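Local coordinates for UPF0141 protein yjdB (Campylobacter jejuni subsp. jejuni HB93-13, PDB 4TN0), which probably transfers phosphoethanolamine to acceptors on the periplasmic side of the membrane, binds zinc, and is required for polymyxin resistance and motility, at residues A[218-227]-A[278-288]; A[263-271]-A[301-309]. One frame throughout, in Å; residues are numbered along the deposited sequence.

Contact 1: A[218-227]-A[278-288]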
# COMPACT_ATOMS: atom_id res chain seq x y z
N GLU A 218 11.16 -15.57 7.17
CA GLU A 218 11.65 -14.54 6.27
C GLU A 218 10.50 -13.54 6.09
O GLU A 218 9.43 -13.88 5.56
CB GLU A 218 12.07 -15.14 4.92
CG GLU A 218 11.79 -14.24 3.72
CD GLU A 218 12.08 -14.91 2.39
OE1 GLU A 218 11.48 -14.49 1.37
OE2 GLU A 218 12.90 -15.85 2.37
N SER A 219 10.72 -12.31 6.54
CA SER A 219 9.62 -11.34 6.63
C SER A 219 9.84 -10.16 5.70
O SER A 219 10.96 -9.64 5.57
CB SER A 219 9.46 -10.85 8.07
OG SER A 219 9.09 -11.91 8.93
N SER A 220 8.76 -9.74 5.06
CA SER A 220 8.80 -8.55 4.24
C SER A 220 7.60 -7.64 4.50
O SER A 220 6.49 -8.12 4.78
CB SER A 220 8.86 -8.92 2.76
OG SER A 220 10.02 -9.69 2.51
N LEU A 221 7.85 -6.33 4.42
CA LEU A 221 6.79 -5.33 4.39
C LEU A 221 6.74 -4.63 3.03
O LEU A 221 7.77 -4.12 2.55
CB LEU A 221 6.97 -4.31 5.51
CG LEU A 221 6.12 -3.03 5.39
CD1 LEU A 221 4.65 -3.35 5.50
CD2 LEU A 221 6.53 -2.02 6.46
N PHE A 222 5.57 -4.63 2.41
CA PHE A 222 5.36 -3.81 1.23
C PHE A 222 4.17 -2.89 1.46
O PHE A 222 3.06 -3.34 1.79
CB PHE A 222 5.14 -4.65 -0.04
CG PHE A 222 5.17 -3.83 -1.30
CD1 PHE A 222 6.27 -3.03 -1.59
CD2 PHE A 222 4.10 -3.82 -2.17
CE1 PHE A 222 6.30 -2.25 -2.73
CE2 PHE A 222 4.13 -3.07 -3.30
CZ PHE A 222 5.23 -2.27 -3.59
N TYR A 223 4.44 -1.58 1.33
CA TYR A 223 3.44 -0.53 1.51
C TYR A 223 3.28 0.31 0.24
O TYR A 223 4.28 0.79 -0.32
CB TYR A 223 3.81 0.38 2.69
CG TYR A 223 3.17 1.76 2.66
CD1 TYR A 223 3.89 2.88 2.26
CD2 TYR A 223 1.84 1.96 3.06
CE1 TYR A 223 3.33 4.14 2.24
CE2 TYR A 223 1.26 3.24 3.04
CZ TYR A 223 2.02 4.32 2.63
OH TYR A 223 1.49 5.58 2.58
N LEU A 224 2.04 0.51 -0.19
CA LEU A 224 1.76 1.47 -1.27
C LEU A 224 0.40 2.13 -1.07
O LEU A 224 -0.51 1.56 -0.45
CB LEU A 224 1.81 0.83 -2.66
CG LEU A 224 0.75 -0.18 -3.09
CD1 LEU A 224 0.95 -0.51 -4.57
CD2 LEU A 224 0.76 -1.46 -2.26
N SER A 225 0.25 3.33 -1.61
CA SER A 225 -1.01 4.03 -1.48
C SER A 225 -1.92 3.65 -2.64
O SER A 225 -1.44 3.19 -3.67
CB SER A 225 -0.78 5.54 -1.46
OG SER A 225 -1.99 6.19 -1.11
N ASP A 226 -3.23 3.82 -2.45
CA ASP A 226 -4.18 3.61 -3.55
C ASP A 226 -4.11 4.74 -4.59
O ASP A 226 -4.29 4.47 -5.78
CB ASP A 226 -5.62 3.44 -3.04
CG ASP A 226 -6.13 4.63 -2.23
OD1 ASP A 226 -5.31 5.49 -1.83
OD2 ASP A 226 -7.35 4.69 -1.95
N HIS A 227 -3.85 5.97 -4.16
CA HIS A 227 -3.74 7.14 -5.06
C HIS A 227 -3.23 8.38 -4.29
O HIS A 227 -3.02 8.33 -3.07
CB HIS A 227 -5.07 7.48 -5.71
CG HIS A 227 -6.17 7.66 -4.71
ND1 HIS A 227 -6.25 8.77 -3.90
CD2 HIS A 227 -7.21 6.86 -4.37
CE1 HIS A 227 -7.29 8.65 -3.10
NE2 HIS A 227 -7.90 7.50 -3.37
N GLN A 278 1.14 0.39 -9.84
CA GLN A 278 0.29 -0.63 -9.26
C GLN A 278 0.14 -1.84 -10.19
O GLN A 278 -0.19 -2.94 -9.74
CB GLN A 278 -1.09 -0.04 -8.92
CG GLN A 278 -1.10 0.61 -7.53
CD GLN A 278 -2.21 1.63 -7.33
OE1 GLN A 278 -3.11 1.78 -8.16
NE2 GLN A 278 -2.13 2.38 -6.23
N ASP A 279 0.41 -1.63 -11.48
CA ASP A 279 0.44 -2.74 -12.44
C ASP A 279 1.33 -3.90 -11.94
O ASP A 279 1.02 -5.07 -12.11
CB ASP A 279 0.93 -2.25 -13.81
CG ASP A 279 -0.13 -1.44 -14.56
OD1 ASP A 279 -1.29 -1.39 -14.11
OD2 ASP A 279 0.21 -0.87 -15.63
N ASN A 280 2.44 -3.53 -11.29
CA ASN A 280 3.42 -4.46 -10.78
C ASN A 280 2.98 -5.29 -9.58
O ASN A 280 3.70 -6.20 -9.19
CB ASN A 280 4.69 -3.69 -10.37
CG ASN A 280 5.40 -3.08 -11.55
OD1 ASN A 280 5.21 -1.91 -11.87
ND2 ASN A 280 6.24 -3.88 -12.20
N LEU A 281 1.83 -5.00 -8.97
CA LEU A 281 1.53 -5.65 -7.69
C LEU A 281 1.16 -7.10 -7.93
O LEU A 281 1.52 -7.99 -7.14
CB LEU A 281 0.40 -4.93 -6.91
CG LEU A 281 0.12 -5.62 -5.55
CD1 LEU A 281 1.34 -5.58 -4.64
CD2 LEU A 281 -1.12 -5.12 -4.79
N PHE A 282 0.51 -7.37 -9.05
CA PHE A 282 0.02 -8.71 -9.32
C PHE A 282 1.16 -9.74 -9.36
O PHE A 282 1.14 -10.70 -8.60
CB PHE A 282 -0.77 -8.74 -10.63
CG PHE A 282 -1.39 -10.08 -10.92
CD1 PHE A 282 -2.55 -10.47 -10.28
CD2 PHE A 282 -0.78 -10.97 -11.80
CE1 PHE A 282 -3.12 -11.70 -10.54
CE2 PHE A 282 -1.34 -12.21 -12.05
CZ PHE A 282 -2.51 -12.58 -11.42
N SER A 283 2.15 -9.52 -10.22
CA SER A 283 3.22 -10.51 -10.36
C SER A 283 4.12 -10.50 -9.14
O SER A 283 4.66 -11.56 -8.77
CB SER A 283 4.07 -10.24 -11.62
OG SER A 283 3.36 -10.53 -12.81
N THR A 284 4.25 -9.35 -8.49
CA THR A 284 5.08 -9.25 -7.28
C THR A 284 4.51 -10.13 -6.18
O THR A 284 5.26 -10.76 -5.43
CB THR A 284 5.20 -7.80 -6.76
OG1 THR A 284 5.89 -7.00 -7.72
CG2 THR A 284 5.98 -7.76 -5.46
N LEU A 285 3.18 -10.21 -6.12
CA LEU A 285 2.51 -11.00 -5.09
C LEU A 285 2.53 -12.51 -5.41
O LEU A 285 2.65 -13.34 -4.51
CB LEU A 285 1.07 -10.51 -4.93
CG LEU A 285 0.81 -9.20 -4.18
CD1 LEU A 285 -0.68 -8.99 -4.14
CD2 LEU A 285 1.38 -9.19 -2.77
N LEU A 286 2.41 -12.86 -6.68
CA LEU A 286 2.53 -14.26 -7.06
C LEU A 286 3.98 -14.68 -6.85
O LEU A 286 4.25 -15.66 -6.15
CB LEU A 286 2.11 -14.48 -8.51
CG LEU A 286 0.64 -14.26 -8.86
CD1 LEU A 286 0.29 -14.98 -10.15
CD2 LEU A 286 -0.24 -14.73 -7.74
N GLY A 287 4.90 -13.91 -7.42
CA GLY A 287 6.32 -14.19 -7.32
C GLY A 287 6.84 -14.38 -5.91
O GLY A 287 7.79 -15.14 -5.68
N TYR A 288 6.22 -13.70 -4.95
CA TYR A 288 6.74 -13.72 -3.59
C TYR A 288 6.53 -15.07 -2.96
O TYR A 288 7.37 -15.52 -2.16
CB TYR A 288 6.08 -12.65 -2.72
CG TYR A 288 6.81 -12.45 -1.42
CD1 TYR A 288 6.48 -13.20 -0.29
CD2 TYR A 288 7.85 -11.53 -1.32
CE1 TYR A 288 7.16 -13.03 0.89
CE2 TYR A 288 8.53 -11.36 -0.14
CZ TYR A 288 8.18 -12.11 0.97
OH TYR A 288 8.86 -11.94 2.15
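Gln278 sends its amide across to the loop that follows strand 218-224, where NE2 lies 3.0 Å from Asp226 O in a nearly straight bond (176°) that stays in the amide plane; NE2 comes to that oxygen from above its carbonyl plane. A second, weak bond joins Gln278 NE2 to Ser225 O at 2.8 Å. Cys61 N takes the amide oxygen, which sets the group's rotation. Behind the amide, Gln278 CG packs on Leu224 CD1 at 3.8 Å. The two NE2 bonds hold the backbone of the loop whose side chains, Asp226 and His227, bind the zinc ion together with Glu26 and the phosphothreonine at Thr65. As in the alkaline phosphatase clan generally, the metal sits at the C-terminal end of central strands, and helix 281-288 covers one face of the sheet, running almost antiparallel to 218-224 (170°) with the axes 12.3 Å apart. Midway the packing is sparser: one methyl, Leu281 CD1, reaches Phe222 CE2 at 4.0 Å. At the far end Tyr288, its CG anti to the backbone N (chi1 -167°), stretches to the strand; Tyr288 OH and Ser220 OG form a short hydrogen bond of 2.6 Å, with OG near the ring plane. Ser259 also bonds to that serine hydroxyl. Toward solvent lies the partly exposed Glu218, whose OE1, held by a salt bridge to Lys18, stands 3.7 Å from Tyr288 OH, carboxylate and ring planes nearly perpendicular.

Contact 2: A[263-271]-A[301-309]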
# COMPACT_ATOMS: atom_id res chain seq x y z
N LYS A 263 18.58 -9.75 0.63
CA LYS A 263 18.87 -9.95 -0.78
C LYS A 263 17.70 -9.38 -1.57
O LYS A 263 17.86 -8.80 -2.65
CB LYS A 263 19.07 -11.44 -1.07
CG LYS A 263 19.21 -11.75 -2.54
CD LYS A 263 18.00 -12.44 -3.12
CE LYS A 263 18.23 -12.75 -4.60
NZ LYS A 263 17.41 -13.88 -5.11
N LEU A 264 16.52 -9.50 -0.97
CA LEU A 264 15.32 -8.83 -1.45
C LEU A 264 15.50 -7.34 -1.26
O LEU A 264 15.23 -6.53 -2.16
CB LEU A 264 14.09 -9.33 -0.70
CG LEU A 264 13.86 -10.82 -0.89
CD1 LEU A 264 12.61 -11.31 -0.17
CD2 LEU A 264 13.82 -11.15 -2.39
N MET A 265 16.00 -6.99 -0.08
CA MET A 265 16.28 -5.61 0.25
C MET A 265 17.17 -4.94 -0.77
O MET A 265 17.00 -3.75 -1.06
CB MET A 265 16.93 -5.52 1.63
CG MET A 265 16.74 -4.20 2.32
SD MET A 265 15.07 -4.05 2.99
CE MET A 265 15.28 -2.50 3.86
N ASN A 266 18.11 -5.70 -1.34
CA ASN A 266 19.01 -5.07 -2.30
C ASN A 266 18.51 -5.22 -3.74
O ASN A 266 18.88 -4.41 -4.60
CB ASN A 266 20.44 -5.62 -2.16
CG ASN A 266 21.45 -4.80 -2.96
OD1 ASN A 266 21.57 -3.58 -2.76
ND2 ASN A 266 22.19 -5.47 -3.85
N LEU A 267 17.65 -6.20 -4.01
CA LEU A 267 16.96 -6.20 -5.30
C LEU A 267 16.02 -5.01 -5.36
O LEU A 267 15.91 -4.33 -6.39
CB LEU A 267 16.19 -7.50 -5.53
CG LEU A 267 16.85 -8.63 -6.31
CD1 LEU A 267 18.28 -8.89 -5.85
CD2 LEU A 267 16.02 -9.91 -6.20
N ALA A 268 15.30 -4.78 -4.26
CA ALA A 268 14.41 -3.63 -4.15
C ALA A 268 15.17 -2.32 -4.37
O ALA A 268 14.72 -1.44 -5.12
CB ALA A 268 13.72 -3.65 -2.81
N LYS A 269 16.33 -2.19 -3.72
CA LYS A 269 17.13 -0.98 -3.79
C LYS A 269 17.59 -0.69 -5.21
O LYS A 269 17.73 0.47 -5.61
CB LYS A 269 18.36 -1.08 -2.87
CG LYS A 269 19.25 0.16 -2.86
CD LYS A 269 20.35 0.13 -1.79
CE LYS A 269 21.73 -0.20 -2.40
NZ LYS A 269 22.61 1.01 -2.60
N GLU A 270 17.81 -1.76 -5.98
CA GLU A 270 18.29 -1.64 -7.35
C GLU A 270 17.19 -1.17 -8.31
O GLU A 270 17.48 -0.57 -9.34
CB GLU A 270 18.87 -2.97 -7.84
CG GLU A 270 20.16 -3.38 -7.15
CD GLU A 270 20.67 -4.74 -7.61
OE1 GLU A 270 21.85 -4.82 -8.01
OE2 GLU A 270 19.91 -5.74 -7.54
N HIS A 271 15.94 -1.44 -7.95
CA HIS A 271 14.82 -1.10 -8.82
C HIS A 271 14.14 0.24 -8.50
O HIS A 271 13.37 0.76 -9.32
CB HIS A 271 13.76 -2.19 -8.74
CG HIS A 271 14.21 -3.53 -9.24
ND1 HIS A 271 14.41 -4.60 -8.40
CD2 HIS A 271 14.48 -3.96 -10.49
CE1 HIS A 271 14.79 -5.65 -9.12
NE2 HIS A 271 14.84 -5.28 -10.39
N ASP A 301 7.70 -8.45 -11.58
CA ASP A 301 7.92 -8.76 -10.17
C ASP A 301 9.02 -7.85 -9.62
O ASP A 301 10.16 -7.90 -10.09
CB ASP A 301 8.28 -10.24 -10.02
CG ASP A 301 8.29 -10.72 -8.57
OD1 ASP A 301 8.13 -11.95 -8.38
OD2 ASP A 301 8.44 -9.91 -7.62
N LEU A 302 8.68 -7.00 -8.65
CA LEU A 302 9.63 -6.03 -8.11
C LEU A 302 10.84 -6.70 -7.47
O LEU A 302 11.94 -6.14 -7.47
CB LEU A 302 8.94 -5.11 -7.09
CG LEU A 302 7.73 -4.29 -7.56
CD1 LEU A 302 7.07 -3.61 -6.35
CD2 LEU A 302 8.11 -3.26 -8.64
N LEU A 303 10.63 -7.89 -6.91
CA LEU A 303 11.70 -8.63 -6.25
C LEU A 303 12.29 -9.76 -7.13
O LEU A 303 12.61 -10.85 -6.64
CB LEU A 303 11.19 -9.19 -4.93
CG LEU A 303 10.66 -8.08 -4.02
CD1 LEU A 303 10.12 -8.66 -2.74
CD2 LEU A 303 11.74 -7.05 -3.75
N ASN A 304 12.42 -9.50 -8.43
CA ASN A 304 12.94 -10.47 -9.39
C ASN A 304 13.87 -9.76 -10.37
O ASN A 304 13.51 -8.74 -10.95
CB ASN A 304 11.80 -11.18 -10.15
CG ASN A 304 12.32 -12.22 -11.18
OD1 ASN A 304 13.13 -11.91 -12.06
ND2 ASN A 304 11.82 -13.45 -11.08
N PRO A 305 15.08 -10.32 -10.55
CA PRO A 305 16.14 -9.67 -11.33
C PRO A 305 15.75 -9.33 -12.77
O PRO A 305 16.34 -8.43 -13.35
CB PRO A 305 17.26 -10.71 -11.32
CG PRO A 305 17.01 -11.52 -10.08
CD PRO A 305 15.52 -11.62 -10.01
N LYS A 306 14.78 -10.04 -13.34
CA LYS A 306 14.38 -9.80 -14.73
C LYS A 306 13.39 -8.64 -14.89
O LYS A 306 12.94 -8.36 -16.00
CB LYS A 306 13.83 -11.10 -15.33
CG LYS A 306 14.58 -12.34 -14.77
CD LYS A 306 14.26 -13.66 -15.46
CE LYS A 306 14.79 -14.85 -14.66
NZ LYS A 306 14.50 -16.15 -15.33
N LEU A 307 13.02 -8.01 -13.77
CA LEU A 307 12.11 -6.86 -13.75
C LEU A 307 12.62 -5.74 -14.64
O LEU A 307 13.79 -5.35 -14.55
CB LEU A 307 11.88 -6.37 -12.30
CG LEU A 307 11.05 -5.16 -11.81
CD1 LEU A 307 11.53 -3.78 -12.27
CD2 LEU A 307 9.56 -5.33 -12.07
N LYS A 308 11.75 -5.23 -15.50
CA LYS A 308 12.01 -4.01 -16.23
C LYS A 308 10.93 -2.98 -15.87
O LYS A 308 9.97 -3.30 -15.17
CB LYS A 308 12.02 -4.26 -17.74
CG LYS A 308 12.60 -5.63 -18.14
CD LYS A 308 12.25 -5.97 -19.60
CE LYS A 308 12.96 -7.23 -20.09
NZ LYS A 308 13.01 -7.27 -21.59
N ALA A 309 11.13 -1.75 -16.33
CA ALA A 309 10.17 -0.68 -16.12
C ALA A 309 8.92 -0.86 -16.97
O ALA A 309 8.90 -1.68 -17.89
CB ALA A 309 10.81 0.66 -16.42
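The imidazole of His271 carries Leu307 over one face, with CG of the leucine 4.2 Å from the ring centroid and 27° off its normal, a CH-pi contact. Between these two side chains the nearest atoms are Leu307 CD1 and His271 CD2 at 3.5 Å, and CB of the same leucine reaches toward NE2, so the side chain covers the NE2-CD2 part of the ring. Two backbone carbonyls approach the ring obliquely: Leu302 O is 3.1 Å from His271 ND1, at an angle too poor for a hydrogen bond, and Asn304 O is 3.7 Å from NE2. One turn earlier in the helix, Leu267 leans its CD2 on the backbone of the loop, 3.6 Å from Leu303 O, and also meets the exposed Pro305. Leu303 answers from the other side of the contact: with CG beside its own backbone N (chi1 -57°), it places CD2 4.0 Å from Ala268 CB, while the Leu264 side chain crosses it at about a right angle and sets CD2 against its CB. The loop owes its shape to two successive type I turns, each with an Asx turn at its start. Asp301 OD2 receives Leu303 N, and Asn304 OD1 receives Lys306 N at 2.8 Å, in the carbonyl plane. Leu264, Ala268 and Leu303 all touch Phe257 of strand 252-259; Leu264 and Leu303 also touch Tyr288 of helix 281-288, and Leu302 packs on Phe222 of strand 218-224.

How the contacts relate
Contacts 1 and 2 have centres about 12 Å apart, and their segments alternate along the chain: 218-227, 263-271, 278-288, 301-309. Strand 252-259, next to 218-224 in the mixed sheet, leads into helix 264-271; the chain then passes through strand 276-277 to helix 281-288 and the C-terminal loop. The two contacts touch directly, with Thr284 OG1 probably hydrogen-bonded to Leu302 N at 2.9 Å and Asp301 packed against helix 281-288, which carries Thr284. Contact 1 is buried and ends at the zinc site, whereas contact 2 is only partly buried, its centre about 17 Å from the centre of the chain. The C-terminal loop thus joins both helices, extending the layer over the sheet.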